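Local coordinates for ABC transporter, substrate binding protein (Polyamine) (Agrobacterium tumefaciens, PDB 4EQ7) that probably binds polyamines in the periplasm as the substrate-binding component of an ABC transporter that takes them up, at residues Y100-I105 and A219-A224; V142-L147 and D155-L160; G181-Q186 and N201-A206; Y135-P140 and R307-Q312. One frame throughout, in Å; residues are numbered along the deposited sequence.

Contact 1: residues Y100-I105 and A219-A224; sequences YYSFVI and AQNITA
One face of the Tyr101 ring covers Ala224 O, which stands 3.5 Å from the ring plane, over its centre. Both residues belong to the antiparallel pairing of strands 96-108 and 214-229. As strand 56-60 flanks the second and strand 196-200 the first, the pair ties together the sheet regions of the two lobes, consistent with the hinge strands of type II periplasmic binding proteins. Tyr101 carries its CG between backbone N and carbonyl carbon (chi1 49°), which folds the ring back across the neighbouring strand and brings its OH to 3.4 Å from Ala224 CB. Phe103 follows on the same face, with Tyr101 CD1 over its ring near the rim, and Trp200 meets both rings.

Two hydrogen-bonded pairs, Tyr101 with Ala224 and Phe103 with Ile222, enclose the non-hydrogen-bonded pair Ser102 with Thr223. Of their four backbone bonds the shortest runs from Phe103 N to Ile222 O, at 2.7 Å.

On the face of Ser102 and Thr223 a polar cluster forms. Ser102 OG donates to Asn221 OD1 at 2.7 Å, with the donor oxygen tilted 24° from the amide carbonyl plane of Asn221, and OD1 also accepts from Gln289 NE2. Asn221 ND2 is spent on Trp218 O and Gln285 O, so bonds at both ends fix the amide's rotation. Beside it, Thr223 OG1 bonds to Asn291 ND2, while Thr223 CG2 comes 3.4 Å from Ser102 OG.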
loop_
_atom_site.group_PDB
_atom_site.type_symbol
_atom_site.label_atom_id
_atom_site.label_comp_id
_atom_site.label_asym_id
_atom_site.label_seq_id
_atom_site.Cartn_x
_atom_site.Cartn_y
_atom_site.Cartn_z
ATOM N N TYR A 100 3.370 5.002 -2.514
ATOM C CA TYR A 100 2.614 5.049 -1.278
ATOM C C TYR A 100 1.179 5.433 -1.531
ATOM O O TYR A 100 0.781 5.717 -2.669
ATOM C CB TYR A 100 3.300 5.830 -0.153
ATOM C CG TYR A 100 3.037 7.313 -0.092
ATOM C CD1 TYR A 100 2.177 7.848 0.864
ATOM C CD2 TYR A 100 3.741 8.201 -0.908
ATOM C CE1 TYR A 100 1.966 9.223 0.959
ATOM C CE2 TYR A 100 3.532 9.577 -0.826
ATOM C CZ TYR A 100 2.649 10.084 0.114
ATOM O OH TYR A 100 2.462 11.437 0.226
ATOM N N TYR A 101 0.369 5.387 -0.482
ATOM C CA TYR A 101 -1.035 5.697 -0.650
ATOM C C TYR A 101 -1.571 6.052 0.719
ATOM O O TYR A 101 -0.877 5.863 1.726
ATOM C CB TYR A 101 -1.763 4.441 -1.196
ATOM C CG TYR A 101 -1.434 3.174 -0.424
ATOM C CD1 TYR A 101 -2.144 2.831 0.727
ATOM C CD2 TYR A 101 -0.399 2.338 -0.827
ATOM C CE1 TYR A 101 -1.810 1.702 1.474
ATOM C CE2 TYR A 101 -0.055 1.205 -0.087
ATOM C CZ TYR A 101 -0.776 0.884 1.053
ATOM O OH TYR A 101 -0.461 -0.244 1.769
ATOM N N SER A 102 -2.800 6.552 0.739
ATOM C CA SER A 102 -3.540 6.794 1.954
ATOM C C SER A 102 -4.801 5.971 1.909
ATOM O O SER A 102 -5.441 5.911 0.859
ATOM C CB SER A 102 -3.959 8.262 2.053
ATOM O OG SER A 102 -2.922 9.064 2.587
ATOM N N PHE A 103 -5.227 5.432 3.066
ATOM C CA PHE A 103 -6.572 4.857 3.163
ATOM C C PHE A 103 -7.428 6.042 3.556
ATOM O O PHE A 103 -7.080 6.777 4.490
ATOM C CB PHE A 103 -6.676 3.788 4.236
ATOM C CG PHE A 103 -5.980 2.521 3.828
ATOM C CD1 PHE A 103 -6.536 1.681 2.864
ATOM C CD2 PHE A 103 -4.756 2.170 4.397
ATOM C CE1 PHE A 103 -5.890 0.502 2.487
ATOM C CE2 PHE A 103 -4.123 0.980 4.043
ATOM C CZ PHE A 103 -4.697 0.151 3.095
ATOM N N VAL A 104 -8.480 6.282 2.792
ATOM C CA VAL A 104 -9.400 7.414 3.001
ATOM C C VAL A 104 -10.825 6.884 3.106
ATOM O O VAL A 104 -11.082 5.720 2.760
ATOM C CB VAL A 104 -9.299 8.462 1.846
ATOM C CG1 VAL A 104 -7.914 9.108 1.810
ATOM C CG2 VAL A 104 -9.636 7.831 0.485
ATOM N N ILE A 105 -11.751 7.745 3.529
ATOM C CA ILE A 105 -13.153 7.358 3.656
ATOM C C ILE A 105 -13.894 7.809 2.380
ATOM O O ILE A 105 -14.193 8.996 2.209
ATOM C CB ILE A 105 -13.786 7.892 4.961
ATOM C CG1 ILE A 105 -12.971 7.445 6.196
ATOM C CG2 ILE A 105 -15.228 7.401 5.066
ATOM C CD1 ILE A 105 -12.672 8.524 7.143
ATOM N N ALA A 219 -9.984 12.936 6.777
ATOM C CA ALA A 219 -9.796 13.033 8.236
ATOM C C ALA A 219 -9.105 11.772 8.774
ATOM O O ALA A 219 -9.627 10.658 8.603
ATOM C CB ALA A 219 -11.131 13.243 8.935
ATOM N N GLN A 220 -7.903 11.958 9.380
ATOM C CA GLN A 220 -7.053 10.894 9.932
ATOM C C GLN A 220 -6.678 9.852 8.853
ATOM O O GLN A 220 -6.573 8.667 9.159
ATOM C CB GLN A 220 -7.720 10.207 11.145
ATOM C CG GLN A 220 -7.998 11.129 12.328
ATOM C CD GLN A 220 -8.658 10.367 13.442
ATOM O OE1 GLN A 220 -9.679 9.685 13.262
ATOM N NE2 GLN A 220 -8.095 10.471 14.623
ATOM N N ASN A 221 -6.473 10.301 7.599
ATOM C CA ASN A 221 -6.109 9.404 6.491
ATOM C C ASN A 221 -4.837 8.644 6.841
ATOM O O ASN A 221 -3.934 9.222 7.435
ATOM C CB ASN A 221 -6.030 10.162 5.144
ATOM C CG ASN A 221 -4.848 11.095 5.028
ATOM O OD1 ASN A 221 -3.792 10.693 4.556
ATOM N ND2 ASN A 221 -4.986 12.353 5.481
ATOM N N ILE A 222 -4.825 7.324 6.596
ATOM C CA ILE A 222 -3.731 6.441 7.019
ATOM C C ILE A 222 -2.810 6.112 5.867
ATOM O O ILE A 222 -3.261 5.520 4.893
ATOM C CB ILE A 222 -4.276 5.152 7.695
ATOM C CG1 ILE A 222 -5.201 5.487 8.886
ATOM C CG2 ILE A 222 -3.119 4.177 8.127
ATOM C CD1 ILE A 222 -6.221 4.378 9.218
ATOM N N THR A 223 -1.522 6.469 5.984
ATOM C CA THR A 223 -0.569 6.166 4.918
ATOM C C THR A 223 0.157 4.869 5.183
ATOM O O THR A 223 0.424 4.530 6.335
ATOM C CB THR A 223 0.492 7.278 4.744
ATOM O OG1 THR A 223 1.352 7.276 5.883
ATOM C CG2 THR A 223 -0.120 8.647 4.505
ATOM N N ALA A 224 0.474 4.146 4.104
ATOM C CA ALA A 224 1.327 2.963 4.111
ATOM C C ALA A 224 1.957 2.935 2.713
ATOM O O ALA A 224 1.603 3.762 1.856
ATOM C CB ALA A 224 0.533 1.696 4.405
#

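Contact 2: residues V142-L147 and D155-L160; sequences VIEAAL and DKLYPL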
loop_
_atom_site.group_PDB
_atom_site.type_symbol
_atom_site.label_atom_id
_atom_site.label_comp_id
_atom_site.label_asym_id
_atom_site.label_seq_id
_atom_site.Cartn_x
_atom_site.Cartn_y
_atom_site.Cartn_z
ATOM N N VAL A 142 -6.643 -1.228 8.522
ATOM C CA VAL A 142 -7.935 -1.531 9.169
ATOM C C VAL A 142 -7.859 -1.472 10.705
ATOM O O VAL A 142 -8.716 -0.846 11.337
ATOM C CB VAL A 142 -8.534 -2.852 8.652
ATOM C CG1 VAL A 142 -9.814 -3.217 9.423
ATOM C CG2 VAL A 142 -8.839 -2.743 7.162
ATOM N N ILE A 143 -6.856 -2.128 11.285
ATOM C CA ILE A 143 -6.676 -2.152 12.749
ATOM C C ILE A 143 -6.508 -0.743 13.303
ATOM O O ILE A 143 -7.148 -0.392 14.305
ATOM C CB ILE A 143 -5.572 -3.160 13.191
ATOM C CG1 ILE A 143 -6.051 -4.618 12.883
ATOM C CG2 ILE A 143 -5.234 -2.990 14.703
ATOM C CD1 ILE A 143 -4.992 -5.659 12.851
ATOM N N GLU A 144 -5.658 0.057 12.646
ATOM C CA GLU A 144 -5.438 1.459 13.017
ATOM C C GLU A 144 -6.754 2.233 12.904
ATOM O O GLU A 144 -7.105 2.966 13.832
ATOM C CB GLU A 144 -4.364 2.112 12.136
ATOM C CG GLU A 144 -2.950 1.616 12.424
ATOM C CD GLU A 144 -2.451 0.416 11.645
ATOM O OE1 GLU A 144 -3.285 -0.314 11.067
ATOM O OE2 GLU A 144 -1.233 0.133 11.720
ATOM N N ALA A 145 -7.511 2.029 11.792
ATOM C CA ALA A 145 -8.784 2.724 11.604
ATOM C C ALA A 145 -9.766 2.385 12.727
ATOM O O ALA A 145 -10.414 3.299 13.233
ATOM C CB ALA A 145 -9.391 2.387 10.232
ATOM N N ALA A 146 -9.854 1.091 13.136
ATOM C CA ALA A 146 -10.759 0.643 14.213
ATOM C C ALA A 146 -10.402 1.319 15.541
ATOM O O ALA A 146 -11.285 1.826 16.256
ATOM C CB ALA A 146 -10.694 -0.874 14.354
ATOM N N LEU A 147 -9.102 1.411 15.820
ATOM C CA LEU A 147 -8.626 2.042 17.047
ATOM C C LEU A 147 -8.916 3.536 17.080
ATOM O O LEU A 147 -9.484 4.024 18.067
ATOM C CB LEU A 147 -7.146 1.728 17.279
ATOM C CG LEU A 147 -6.903 0.271 17.673
ATOM C CD1 LEU A 147 -5.475 -0.142 17.347
ATOM C CD2 LEU A 147 -7.219 0.020 19.163
ATOM N N ASP A 155 -1.265 9.944 18.337
ATOM C CA ASP A 155 -0.001 9.932 19.103
ATOM C C ASP A 155 0.172 8.715 20.022
ATOM O O ASP A 155 1.304 8.312 20.269
ATOM C CB ASP A 155 0.215 11.254 19.874
ATOM C CG ASP A 155 0.592 12.443 18.997
ATOM O OD1 ASP A 155 1.125 12.221 17.883
ATOM O OD2 ASP A 155 0.374 13.596 19.433
ATOM N N LYS A 156 -0.929 8.118 20.500
ATOM C CA LYS A 156 -0.874 6.940 21.377
ATOM C C LYS A 156 -1.335 5.651 20.670
ATOM O O LYS A 156 -1.579 4.635 21.322
ATOM C CB LYS A 156 -1.684 7.191 22.674
ATOM C CG LYS A 156 -1.164 8.367 23.514
ATOM C CD LYS A 156 0.205 8.082 24.154
ATOM C CE LYS A 156 0.858 9.310 24.748
ATOM N NZ LYS A 156 2.229 9.009 25.246
ATOM N N LEU A 157 -1.411 5.680 19.326
ATOM C CA LEU A 157 -1.862 4.534 18.547
ATOM C C LEU A 157 -0.985 3.281 18.738
ATOM O O LEU A 157 -1.511 2.200 19.012
ATOM C CB LEU A 157 -1.937 4.952 17.061
ATOM C CG LEU A 157 -2.645 4.029 16.093
ATOM C CD1 LEU A 157 -4.101 3.757 16.525
ATOM C CD2 LEU A 157 -2.615 4.621 14.689
ATOM N N TYR A 158 0.340 3.431 18.643
ATOM C CA TYR A 158 1.265 2.304 18.756
ATOM C C TYR A 158 1.892 2.145 20.131
ATOM O O TYR A 158 2.256 3.160 20.722
ATOM C CB TYR A 158 2.349 2.381 17.669
ATOM C CG TYR A 158 1.778 2.276 16.272
ATOM C CD1 TYR A 158 1.545 1.032 15.683
ATOM C CD2 TYR A 158 1.491 3.419 15.529
ATOM C CE1 TYR A 158 1.059 0.933 14.376
ATOM C CE2 TYR A 158 0.939 3.330 14.252
ATOM C CZ TYR A 158 0.738 2.087 13.678
ATOM O OH TYR A 158 0.244 2.013 12.408
ATOM N N PRO A 159 2.105 0.903 20.640
ATOM C CA PRO A 159 1.751 -0.413 20.051
ATOM C C PRO A 159 0.239 -0.586 19.976
ATOM O O PRO A 159 -0.496 -0.090 20.844
ATOM C CB PRO A 159 2.411 -1.414 21.014
ATOM C CG PRO A 159 2.400 -0.687 22.342
ATOM C CD PRO A 159 2.718 0.739 21.977
ATOM N N LEU A 160 -0.232 -1.232 18.905
ATOM C CA LEU A 160 -1.663 -1.404 18.695
ATOM C C LEU A 160 -2.310 -2.258 19.764
ATOM O O LEU A 160 -1.802 -3.327 20.078
ATOM C CB LEU A 160 -1.962 -1.999 17.299
ATOM C CG LEU A 160 -1.428 -1.220 16.084
ATOM C CD1 LEU A 160 -1.735 -1.952 14.772
ATOM C CD2 LEU A 160 -1.986 0.190 16.034
#
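Leu147 and Leu160 form the apolar centre, Leu147 CD1 resting 3.7 Å from Leu160 CD2. In the alpha/beta lobe, helix 142-149 packs here against the loop that leads on to helix 162-170. One turn back along the first helix, Ile143 CG2 reaches the other branch of the same leucine, 3.7 Å from Leu160 CD1. Leu157 completes the cluster by splitting its two methyls, CD1 lying 3.7 Å from Leu147 CB and CD2 3.8 Å from Glu144 CG. The peptide bond before Pro159 is cis, a kink in the backbone between Tyr158 and Leu160, both of which touch the helix.

At the polar edge Glu144 bends sharply at its second torsion (chi2 90°), turning its carboxylate toward the loop. Tyr158 OH donates to Glu144 OE2 over a very short 2.5 Å. OE2 meets the ring at its edge, near its plane, while the carboxylate is turned 64° against the ring. The buried carboxylate has further partners: Trp297 NE1 also bonds OE2, and Gly141 N bonds OE1. Tyr158 OH in turn is bonded to Asp293 N, which links the loop to the chain just before helix 294-312. Even so, Glu144 OE2 borders the leucine cluster, 3.7 Å from Leu160 CD1.

Contact 3: residues G181-Q186 and N201-A206; sequences GGAQSQ and NGRMTA. With SO4 (sulfate ion), chain C.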
loop_
_atom_site.group_PDB
_atom_site.type_symbol
_atom_site.label_atom_id
_atom_site.label_comp_id
_atom_site.label_asym_id
_atom_site.label_seq_id
_atom_site.Cartn_x
_atom_site.Cartn_y
_atom_site.Cartn_z
ATOM N N GLY A 181 -8.922 -6.293 -3.972
ATOM C CA GLY A 181 -8.135 -5.544 -4.946
ATOM C C GLY A 181 -8.779 -4.198 -5.223
ATOM O O GLY A 181 -9.962 -3.999 -4.888
ATOM N N GLY A 182 -8.007 -3.283 -5.825
ATOM C CA GLY A 182 -8.459 -1.917 -6.134
ATOM C C GLY A 182 -9.723 -1.796 -6.979
ATOM O O GLY A 182 -10.637 -1.018 -6.649
ATOM N N ALA A 183 -9.792 -2.559 -8.067
ATOM C CA ALA A 183 -10.967 -2.531 -8.972
ATOM C C ALA A 183 -12.235 -3.057 -8.267
ATOM O O ALA A 183 -13.314 -2.495 -8.454
ATOM C CB ALA A 183 -10.685 -3.342 -10.241
ATOM N N GLN A 184 -12.095 -4.061 -7.400
ATOM C CA GLN A 184 -13.239 -4.552 -6.610
ATOM C C GLN A 184 -13.748 -3.458 -5.629
ATOM O O GLN A 184 -14.968 -3.260 -5.498
ATOM C CB GLN A 184 -12.882 -5.854 -5.876
ATOM C CG GLN A 184 -13.995 -6.366 -4.955
ATOM C CD GLN A 184 -13.606 -7.667 -4.304
ATOM O OE1 GLN A 184 -12.487 -7.831 -3.822
ATOM N NE2 GLN A 184 -14.503 -8.627 -4.300
ATOM N N SER A 185 -12.835 -2.716 -4.993
ATOM C CA SER A 185 -13.251 -1.612 -4.102
ATOM C C SER A 185 -14.096 -0.595 -4.889
ATOM O O SER A 185 -15.122 -0.119 -4.390
ATOM C CB SER A 185 -12.058 -0.924 -3.442
ATOM O OG SER A 185 -11.269 -0.099 -4.283
ATOM N N GLN A 186 -13.689 -0.315 -6.125
ATOM C CA GLN A 186 -14.416 0.628 -6.983
ATOM C C GLN A 186 -15.782 0.096 -7.365
ATOM O O GLN A 186 -16.753 0.857 -7.312
ATOM C CB GLN A 186 -13.625 0.942 -8.247
ATOM C CG GLN A 186 -12.368 1.711 -7.976
ATOM C CD GLN A 186 -11.584 1.905 -9.243
ATOM O OE1 GLN A 186 -11.176 0.955 -9.904
ATOM N NE2 GLN A 186 -11.194 3.120 -9.490
ATOM N N ASN A 201 -6.739 6.031 -1.792
ATOM C CA ASN A 201 -7.168 7.369 -2.233
ATOM C C ASN A 201 -7.327 7.506 -3.755
ATOM O O ASN A 201 -8.310 8.075 -4.203
ATOM C CB ASN A 201 -6.259 8.459 -1.663
ATOM C CG ASN A 201 -4.852 8.389 -2.197
ATOM O OD1 ASN A 201 -4.066 7.530 -1.809
ATOM N ND2 ASN A 201 -4.548 9.193 -3.205
ATOM N N GLY A 202 -6.398 6.915 -4.505
ATOM C CA GLY A 202 -6.361 6.935 -5.965
ATOM C C GLY A 202 -7.585 6.335 -6.615
ATOM O O GLY A 202 -8.022 6.807 -7.671
ATOM N N ARG A 203 -8.168 5.300 -5.980
ATOM C CA ARG A 203 -9.351 4.628 -6.522
ATOM C C ARG A 203 -10.607 5.521 -6.562
ATOM O O ARG A 203 -11.507 5.266 -7.366
ATOM C CB ARG A 203 -9.607 3.270 -5.818
ATOM C CG ARG A 203 -8.536 2.203 -6.142
ATOM C CD ARG A 203 -8.629 1.736 -7.608
ATOM N NE ARG A 203 -7.533 0.821 -7.950
ATOM C CZ ARG A 203 -7.518 0.016 -9.014
ATOM N NH1 ARG A 203 -8.565 -0.045 -9.823
ATOM N NH2 ARG A 203 -6.479 -0.778 -9.237
HETATM N N MSE A 204 -10.653 6.574 -5.716
HETATM C CA MSE A 204 -11.746 7.566 -5.692
HETATM C C MSE A 204 -11.748 8.460 -6.946
HETATM O O MSE A 204 -12.817 8.928 -7.350
HETATM C CB MSE A 204 -11.699 8.418 -4.408
HETATM C CG MSE A 204 -11.923 7.604 -3.130
HETATM SE SE MSE A 204 -13.514 6.497 -3.246
HETATM C CE MSE A 204 -14.839 7.901 -3.492
ATOM N N THR A 205 -10.558 8.681 -7.571
ATOM C CA THR A 205 -10.372 9.486 -8.798
ATOM C C THR A 205 -11.050 8.844 -10.014
ATOM O O THR A 205 -11.795 9.533 -10.721
ATOM C CB THR A 205 -8.858 9.759 -9.037
ATOM O OG1 THR A 205 -8.353 10.501 -7.935
ATOM C CG2 THR A 205 -8.575 10.526 -10.336
ATOM N N ALA A 206 -10.816 7.535 -10.270
ATOM C CA ALA A 206 -11.468 6.895 -11.419
ATOM C C ALA A 206 -12.963 6.801 -11.198
ATOM O O ALA A 206 -13.707 6.767 -12.175
ATOM C CB ALA A 206 -10.890 5.519 -11.699
HETATM S S SO4 C . -8.619 -6.126 -8.773
HETATM O O1 SO4 C . -9.785 -6.161 -7.875
HETATM O O2 SO4 C . -9.082 -6.563 -10.086
HETATM O O3 SO4 C . -8.045 -4.787 -8.860
HETATM O O4 SO4 C . -7.598 -7.065 -8.274
#
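The guanidinium of Arg203 lays one face on the peptide joining Gly182 to Ala183, with Gly182 C and Ala183 N each 3.3 Å above its plane, and turns an edge to the Gln186 amide. The two flat side-chain groups stand almost perpendicular, 88° apart. Here the N-terminus of helix 182-190, with Gly181 at the N-cap position, holds an anion, and Arg203 of the 201-206 segment enters its first turns as a knob into a hole formed by Gly182, Ala183, Ser185 and Gln186. Gly182 has no side chain, and Arg203 NE settles 3.4 Å from its CA.

Gln186 grips the arginine twice. Its OE1 accepts from Arg203 NH1 at 2.8 Å; the bond lies in the guanidinium plane, but the donor stands 54° out of the carbonyl plane. Its NE2 donates to Arg203 O at 3.0 Å, on a lone pair. Ala183 N and Arg203 NH1 are both donors and do not bond each other; Ala183 N instead gives its hydrogen to a sulfate, at O3, 2.9 Å away. Gln184 N bonds O1 of that ion, probably a crystallisation component, whose charge would suit the positive end of the helix. Within the turn, Ser185 OG donates to Gly182 O at 2.6 Å, an oxygen that also accepts from Gln186 N.

Contact 4: residues Y135-P140 and R307-Q312; sequences YKWSAP and RWYAWQ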
loop_
_atom_site.group_PDB
_atom_site.type_symbol
_atom_site.label_atom_id
_atom_site.label_comp_id
_atom_site.label_asym_id
_atom_site.label_seq_id
_atom_site.Cartn_x
_atom_site.Cartn_y
_atom_site.Cartn_z
ATOM N N TYR A 135 -10.206 -3.330 3.303
ATOM C CA TYR A 135 -9.167 -4.196 2.739
ATOM C C TYR A 135 -9.151 -5.575 3.428
ATOM O O TYR A 135 -9.116 -5.676 4.657
ATOM C CB TYR A 135 -7.819 -3.489 2.886
ATOM C CG TYR A 135 -6.676 -4.115 2.115
ATOM C CD1 TYR A 135 -6.749 -4.283 0.728
ATOM C CD2 TYR A 135 -5.474 -4.432 2.750
ATOM C CE1 TYR A 135 -5.644 -4.718 -0.008
ATOM C CE2 TYR A 135 -4.372 -4.902 2.024
ATOM C CZ TYR A 135 -4.460 -5.035 0.647
ATOM O OH TYR A 135 -3.372 -5.497 -0.070
ATOM N N LYS A 136 -9.283 -6.631 2.619
ATOM C CA LYS A 136 -9.333 -8.021 3.100
ATOM C C LYS A 136 -8.060 -8.490 3.819
ATOM O O LYS A 136 -8.130 -9.223 4.814
ATOM C CB LYS A 136 -9.629 -8.978 1.922
ATOM C CG LYS A 136 -9.684 -10.460 2.372
ATOM C CD LYS A 136 -10.093 -11.452 1.294
ATOM C CE LYS A 136 -9.761 -12.895 1.666
ATOM N NZ LYS A 136 -10.094 -13.841 0.544
ATOM N N TRP A 137 -6.907 -8.140 3.266
ATOM C CA TRP A 137 -5.644 -8.752 3.642
ATOM C C TRP A 137 -5.027 -8.221 4.896
ATOM O O TRP A 137 -5.106 -7.038 5.145
ATOM C CB TRP A 137 -4.658 -8.711 2.448
ATOM C CG TRP A 137 -5.297 -9.126 1.138
ATOM C CD1 TRP A 137 -5.651 -8.307 0.107
ATOM C CD2 TRP A 137 -5.760 -10.440 0.783
ATOM N NE1 TRP A 137 -6.230 -9.044 -0.907
ATOM C CE2 TRP A 137 -6.354 -10.345 -0.496
ATOM C CE3 TRP A 137 -5.699 -11.701 1.407
ATOM C CZ2 TRP A 137 -6.874 -11.461 -1.164
ATOM C CZ3 TRP A 137 -6.235 -12.802 0.750
ATOM C CH2 TRP A 137 -6.775 -12.680 -0.537
ATOM N N SER A 138 -4.409 -9.088 5.683
ATOM C CA SER A 138 -3.747 -8.645 6.927
ATOM C C SER A 138 -2.641 -7.671 6.524
ATOM O O SER A 138 -1.689 -8.055 5.836
ATOM C CB SER A 138 -3.150 -9.840 7.669
ATOM O OG SER A 138 -2.604 -9.388 8.896
ATOM N N ALA A 139 -2.780 -6.409 6.930
ATOM C CA ALA A 139 -1.866 -5.356 6.508
ATOM C C ALA A 139 -2.172 -4.096 7.288
ATOM O O ALA A 139 -3.319 -3.927 7.727
ATOM C CB ALA A 139 -2.096 -5.072 4.998
ATOM N N PRO A 140 -1.217 -3.142 7.366
ATOM C CA PRO A 140 -1.523 -1.855 7.997
ATOM C C PRO A 140 -2.767 -1.198 7.405
ATOM O O PRO A 140 -2.991 -1.268 6.180
ATOM C CB PRO A 140 -0.279 -1.009 7.689
ATOM C CG PRO A 140 0.825 -2.007 7.527
ATOM C CD PRO A 140 0.186 -3.182 6.866
ATOM N N ARG A 307 -3.989 -14.281 13.548
ATOM C CA ARG A 307 -5.168 -13.901 14.329
ATOM C C ARG A 307 -6.242 -13.339 13.397
ATOM O O ARG A 307 -7.424 -13.677 13.530
ATOM C CB ARG A 307 -4.787 -12.863 15.385
ATOM C CG ARG A 307 -5.984 -12.421 16.223
ATOM C CD ARG A 307 -5.554 -11.602 17.413
ATOM N NE ARG A 307 -6.730 -11.100 18.144
ATOM C CZ ARG A 307 -6.655 -10.487 19.318
ATOM N NH1 ARG A 307 -5.485 -10.332 19.916
ATOM N NH2 ARG A 307 -7.754 -10.038 19.910
ATOM N N TRP A 308 -5.813 -12.494 12.452
ATOM C CA TRP A 308 -6.681 -11.814 11.493
ATOM C C TRP A 308 -7.546 -12.777 10.684
ATOM O O TRP A 308 -8.764 -12.608 10.661
ATOM C CB TRP A 308 -5.829 -10.900 10.577
ATOM C CG TRP A 308 -6.596 -10.248 9.467
ATOM C CD1 TRP A 308 -6.674 -10.662 8.167
ATOM C CD2 TRP A 308 -7.374 -9.046 9.557
ATOM N NE1 TRP A 308 -7.447 -9.787 7.440
ATOM C CE2 TRP A 308 -7.896 -8.788 8.271
ATOM C CE3 TRP A 308 -7.674 -8.152 10.605
ATOM C CZ2 TRP A 308 -8.736 -7.692 8.010
ATOM C CZ3 TRP A 308 -8.492 -7.059 10.339
ATOM C CH2 TRP A 308 -8.994 -6.829 9.051
ATOM N N TYR A 309 -6.944 -13.767 10.006
ATOM C CA TYR A 309 -7.745 -14.709 9.195
ATOM C C TYR A 309 -8.662 -15.606 10.030
ATOM O O TYR A 309 -9.768 -15.909 9.587
ATOM C CB TYR A 309 -6.889 -15.507 8.185
ATOM C CG TYR A 309 -6.227 -14.585 7.184
ATOM C CD1 TYR A 309 -6.986 -13.862 6.264
ATOM C CD2 TYR A 309 -4.849 -14.372 7.208
ATOM C CE1 TYR A 309 -6.391 -12.934 5.405
ATOM C CE2 TYR A 309 -4.243 -13.451 6.352
ATOM C CZ TYR A 309 -5.016 -12.756 5.433
ATOM O OH TYR A 309 -4.426 -11.831 4.610
ATOM N N ALA A 310 -8.244 -15.961 11.259
ATOM C CA ALA A 310 -9.100 -16.734 12.180
ATOM C C ALA A 310 -10.357 -15.880 12.526
ATOM O O ALA A 310 -11.480 -16.392 12.502
ATOM C CB ALA A 310 -8.345 -17.068 13.464
ATOM N N TRP A 311 -10.134 -14.593 12.865
ATOM C CA TRP A 311 -11.172 -13.634 13.238
ATOM C C TRP A 311 -12.115 -13.341 12.044
ATOM O O TRP A 311 -13.340 -13.268 12.211
ATOM C CB TRP A 311 -10.538 -12.326 13.786
ATOM C CG TRP A 311 -11.540 -11.213 13.904
ATOM C CD1 TRP A 311 -12.465 -11.038 14.901
ATOM C CD2 TRP A 311 -11.844 -10.242 12.898
ATOM N NE1 TRP A 311 -13.297 -9.982 14.592
ATOM C CE2 TRP A 311 -12.973 -9.510 13.345
ATOM C CE3 TRP A 311 -11.300 -9.946 11.632
ATOM C CZ2 TRP A 311 -13.523 -8.458 12.604
ATOM C CZ3 TRP A 311 -11.839 -8.899 10.901
ATOM C CH2 TRP A 311 -12.952 -8.179 11.377
ATOM N N GLN A 312 -11.530 -13.137 10.849
ATOM C CA GLN A 312 -12.268 -12.734 9.649
ATOM C C GLN A 312 -13.318 -13.726 9.158
ATOM O O GLN A 312 -14.250 -13.332 8.454
ATOM C CB GLN A 312 -11.285 -12.343 8.530
ATOM C CG GLN A 312 -11.906 -11.541 7.381
ATOM C CD GLN A 312 -10.845 -11.248 6.352
ATOM O OE1 GLN A 312 -10.290 -12.163 5.731
ATOM N NE2 GLN A 312 -10.548 -9.966 6.162
#
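Trp308 points its ring N-H at the backbone of the loop: NE1 donates to Lys136 O at 2.8 Å, with that oxygen nearly in the indole plane. With CG of Trp308 anti to its backbone N (chi1 175°), the indole reaches out to the loop and lies under Ser138, whose CA stands 3.7 Å above one face, toward the rim. On the opposite face CZ3 of Trp311, from the same helix, lies toward the rim, so the buried ring sits between loop and helix.

Tyr309, next in sequence and exposed, works through its hydroxyl. Ser138 N donates to Tyr309 OH at 2.9 Å in a nearly straight bond (169°), and the same oxygen reaches the edge of the Trp137 indole, 3.4 Å from CE3. That indole is secured by Ser180, whose O accepts from Trp137 NE1. One face of the Tyr309 ring meanwhile rests on Trp308 CD1.

Gln312, one helical turn beyond Trp308, returns to the same acceptor. Its chain is extended, and NE2 donates to Lys136 O at 2.9 Å, in the carbonyl plane on a lone pair. Lys136 O is thus gripped by two side-chain N-H groups. The lysine side chain crosses the glutamine at about a right angle, with Lys136 CG 3.8 Å from Gln312 OE1.

The helix carrying these residues, 294-312, therefore clasps the loop after strand 132-135. That loop opens the crossover connection, through helices 142-149 and 162-170, to the parallel strand 176-179, as in the alpha/beta lobes of periplasmic binding proteins.

Overall arrangement
Contact 1 is the core sheet contact, built on backbone bonds between strands. Contact 2 is also buried, though farther from the chain centre, and relies on leucine packing with one buried acid at its polar edge. Contact 3 is partly buried and contact 4 lies at the surface; in both, side chains bond main-chain atoms, and contact 3 adds an arginine-glutamine bond and a sulfate. Contacts 1 and 2 meet where Ile222 packs on helix 142-149, and Val142 and Ile143 of that helix touch Trp308 of contact 4. Contact 3 joins contact 1 through Ser102 and Asn201. Contacts 2 and 3 stay apart, nearest atoms about 11 Å distant, while Phe103 touches Pro140 to connect contacts 1 and 4.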